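Local coordinates for flagellar pocket-related cytoskeletal protein (PDB 6SJQ) that helps form the trypanosome flagellar pocket collar, its N-terminal ubiquitin-fold domain probably binding protein partners through a long structured loop, at residues Asn16-Phe21 and Lys104-Ala109. Residues are numbered along the deposited sequence; the frame is centred on the assembly and turned at random. Where two conformers were deposited one is given.
Sequences NNKVNF and KEIPPA
With CG of Asn-20 anti to the backbone N (chi1 -166°), its amide is carried across to the carbonyl of Pro-107, while Lys-104, extended beyond CG, makes a 2.6 Å hydrogen bond from NZ, tilted from the carbonyl plane, to Asn-16 O. Both reaches illustrate how side chains can fasten an irregular segment to a ubiquitin fold: 104-109, after strand 87-92, runs 22° from the direction of 16-21, whose residues 17-21 are strand, on the sheet face opposite helix 31-49, which receives Val-19 and Phe-21. The bond from Asn-20 ND2 to Pro-107 O, 2.9 Å, lies close to the amide plane and meets the carbonyl almost head-on at 169°. Gln-9 accepts from the same ND2 and Gln-88 donates to OD1, so bonds at both ends fix this buried amide's rotation, with Ile-106 CG2 packed against it. Bends at chi2 and chi4 fold Lys-18 over the backbone of Lys-104; its NZ forms a salt bridge with Asp-13, a hydrogen bond with Ser-102 O and only a weak one with Lys-104 O. Pro-107 CG rests 3.4 Å from Lys-18 O. A water donates to Pro-108 O and Asn-20 O, and the latter also receives a C-H from Ala-109 CA at 3.3 Å.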
ATOM      1  N   ASN A  16       6.815  10.828   4.993  1.00 22.27           N
ATOM      2  CA  ASN A  16       7.980  11.172   4.162  1.00 35.36           C
ATOM      3  C   ASN A  16       8.992  10.042   3.913  1.00 34.52           C
ATOM      4  O   ASN A  16      10.154  10.306   3.597  1.00 26.61           O
ATOM      5  CB  ASN A  16       8.711  12.410   4.717  1.00 49.93           C
ATOM      6  CG  ASN A  16       8.017  13.713   4.372  1.00 60.13           C
ATOM      7  OD1 ASN A  16       7.542  13.903   3.249  1.00 65.22           O
ATOM      8  ND2 ASN A  16       7.971  14.629   5.336  1.00 64.06           N
ATOM      9  N   ASN A  17       8.565   8.791   4.068  1.00 25.06           N
ATOM     10  CA  ASN A  17       9.345   7.662   3.558  1.00 20.58           C
ATOM     11  C   ASN A  17       8.455   6.864   2.625  1.00 18.92           C
ATOM     12  O   ASN A  17       7.270   6.711   2.896  1.00 16.62           O
ATOM     13  CB  ASN A  17       9.826   6.764   4.696  1.00 24.87           C
ATOM     14  CG  ASN A  17      10.807   7.461   5.615  1.00 44.12           C
ATOM     15  OD1 ASN A  17      10.496   7.751   6.771  1.00 52.63           O
ATOM     16  ND2 ASN A  17      12.002   7.737   5.104  1.00 41.49           N
ATOM     17  N   LYS A  18       9.014   6.358   1.527  1.00 14.22           N
ATOM     18  CA  LYS A  18       8.277   5.444   0.660  1.00 16.87           C
ATOM     19  C   LYS A  18       8.380   4.052   1.251  1.00 17.87           C
ATOM     20  O   LYS A  18       9.477   3.555   1.495  1.00 20.05           O
ATOM     21  CB  LYS A  18       8.919   5.403  -0.722  1.00 23.42           C
ATOM     22  CG  LYS A  18       8.307   6.320  -1.733  1.00 43.38           C
ATOM     23  CD  LYS A  18       7.072   5.711  -2.361  1.00 32.75           C
ATOM     24  CE  LYS A  18       6.660   6.579  -3.527  1.00 29.26           C
ATOM     25  NZ  LYS A  18       6.945   8.016  -3.233  1.00 29.74           N
ATOM     26  N   VAL A  19       7.243   3.416   1.501  1.00 10.82           N
ATOM     27  CA  VAL A  19       7.283   2.062   2.040  0.60 13.73           C
ATOM     28  C   VAL A  19       6.706   1.132   0.993  1.00 15.60           C
ATOM     29  O   VAL A  19       5.917   1.542   0.144  1.00 19.84           O
ATOM     30  CB  VAL A  19       6.528   1.923   3.375  0.60 16.34           C
ATOM     31  CG1 VAL A  19       7.103   2.885   4.424  0.60 18.38           C
ATOM     32  CG2 VAL A  19       5.052   2.172   3.185  0.60 14.06           C
ATOM     33  N   ASN A  20       7.152  -0.120   0.999  1.00 12.94           N
ATOM     34  CA  ASN A  20       6.665  -1.095   0.028  1.00 14.26           C
ATOM     35  C   ASN A  20       6.515  -2.414   0.746  1.00 12.65           C
ATOM     36  O   ASN A  20       7.501  -2.948   1.271  1.00 14.54           O
ATOM     37  CB  ASN A  20       7.645  -1.261  -1.131  1.00 11.16           C
ATOM     38  CG  ASN A  20       7.028  -1.992  -2.313  1.00 11.11           C
ATOM     39  OD1 ASN A  20       5.805  -2.033  -2.445  1.00 12.10           O
ATOM     40  ND2 ASN A  20       7.874  -2.545  -3.200  1.00 15.57           N
ATOM     41  N   PHE A  21       5.283  -2.936   0.779  1.00 11.16           N
ATOM     42  CA  PHE A  21       4.984  -4.201   1.446  1.00  9.96           C
ATOM     43  C   PHE A  21       4.575  -5.320   0.492  1.00 14.91           C
ATOM     44  O   PHE A  21       3.792  -5.115  -0.458  1.00 12.88           O
ATOM     45  CB  PHE A  21       3.857  -4.002   2.474  1.00 12.09           C
ATOM     46  CG  PHE A  21       4.243  -3.141   3.644  1.00 14.03           C
ATOM     47  CD1 PHE A  21       5.489  -3.271   4.241  1.00 10.96           C
ATOM     48  CD2 PHE A  21       3.345  -2.209   4.163  1.00 14.09           C
ATOM     49  CE1 PHE A  21       5.838  -2.486   5.326  1.00 19.49           C
ATOM     50  CE2 PHE A  21       3.686  -1.414   5.239  1.00 18.77           C
ATOM     51  CZ  PHE A  21       4.936  -1.565   5.836  1.00 23.44           C
ATOM     52  N   LYS A 104      10.251   9.799  -4.250  1.00 28.66           N
ATOM     53  CA  LYS A 104      11.287   8.922  -3.721  1.00 30.01           C
ATOM     54  C   LYS A 104      10.997   7.532  -4.263  1.00 32.64           C
ATOM     55  O   LYS A 104       9.839   7.114  -4.330  1.00 35.86           O
ATOM     56  CB  LYS A 104      11.290   8.917  -2.189  1.00 28.60           C
ATOM     57  CG  LYS A 104      11.745  10.220  -1.568  1.00 32.34           C
ATOM     58  CD  LYS A 104      11.775  10.120  -0.051  1.00 42.65           C
ATOM     59  CE  LYS A 104      11.951  11.490   0.569  1.00 52.88           C
ATOM     60  NZ  LYS A 104      11.852  11.434   2.046  1.00 42.06           N
ATOM     61  N   GLU A 105      12.033   6.821  -4.683  1.00 32.23           N
ATOM     62  CA  GLU A 105      11.816   5.538  -5.340  1.00 33.01           C
ATOM     63  C   GLU A 105      11.175   4.509  -4.409  1.00 24.80           C
ATOM     64  O   GLU A 105      11.363   4.532  -3.183  1.00 23.94           O
ATOM     65  CB  GLU A 105      13.125   4.987  -5.903  1.00 37.17           C
ATOM     66  CG  GLU A 105      14.096   4.533  -4.845  1.00 29.81           C
ATOM     67  CD  GLU A 105      15.538   4.565  -5.330  1.00 70.57           C
ATOM     68  OE1 GLU A 105      15.792   4.147  -6.482  1.00 74.28           O
ATOM     69  OE2 GLU A 105      16.417   5.010  -4.558  1.00 73.03           O
ATOM     70  N   ILE A 106      10.411   3.606  -5.006  1.00 24.26           N
ATOM     71  CA  ILE A 106       9.813   2.515  -4.267  1.00 19.19           C
ATOM     72  C   ILE A 106      10.896   1.484  -3.924  1.00 17.67           C
ATOM     73  O   ILE A 106      11.556   0.935  -4.816  1.00 24.81           O
ATOM     74  CB  ILE A 106       8.679   1.863  -5.091  1.00 18.85           C
ATOM     75  CG1 ILE A 106       7.567   2.879  -5.371  1.00 22.99           C
ATOM     76  CG2 ILE A 106       8.088   0.675  -4.345  1.00 18.53           C
ATOM     77  CD1 ILE A 106       6.486   2.346  -6.303  1.00 23.98           C
ATOM     78  N   PRO A 107      11.085   1.209  -2.627  1.00 20.76           N
ATOM     79  CA  PRO A 107      12.133   0.296  -2.164  1.00 23.66           C
ATOM     80  C   PRO A 107      11.717  -1.148  -2.355  1.00 25.29           C
ATOM     81  O   PRO A 107      10.526  -1.400  -2.610  1.00 17.15           O
ATOM     82  CB  PRO A 107      12.233   0.620  -0.667  1.00 23.79           C
ATOM     83  CG  PRO A 107      10.855   1.069  -0.300  1.00 24.27           C
ATOM     84  CD  PRO A 107      10.353   1.825  -1.504  1.00 20.83           C
ATOM     85  N   PRO A 108      12.678  -2.086  -2.256  1.00 24.82           N
ATOM     86  CA  PRO A 108      12.347  -3.511  -2.297  1.00 18.49           C
ATOM     87  C   PRO A 108      11.289  -3.853  -1.252  1.00 24.02           C
ATOM     88  O   PRO A 108      11.383  -3.401  -0.102  1.00 23.85           O
ATOM     89  CB  PRO A 108      13.679  -4.191  -1.944  1.00 26.54           C
ATOM     90  CG  PRO A 108      14.721  -3.230  -2.423  1.00 33.62           C
ATOM     91  CD  PRO A 108      14.136  -1.858  -2.155  1.00 25.34           C
ATOM     92  N   ALA A 109      10.287  -4.636  -1.650  1.00 22.16           N
ATOM     93  CA  ALA A 109       9.181  -4.989  -0.764  1.00 18.43           C
ATOM     94  C   ALA A 109       9.617  -5.761   0.473  1.00 20.88           C
ATOM     95  O   ALA A 109      10.503  -6.610   0.398  1.00 22.76           O
ATOM     96  CB  ALA A 109       8.134  -5.794  -1.522  1.00 18.82           C
TER
HETATM   97  O   HOH W   1      10.399  -1.981   1.893  1.00 37.36           O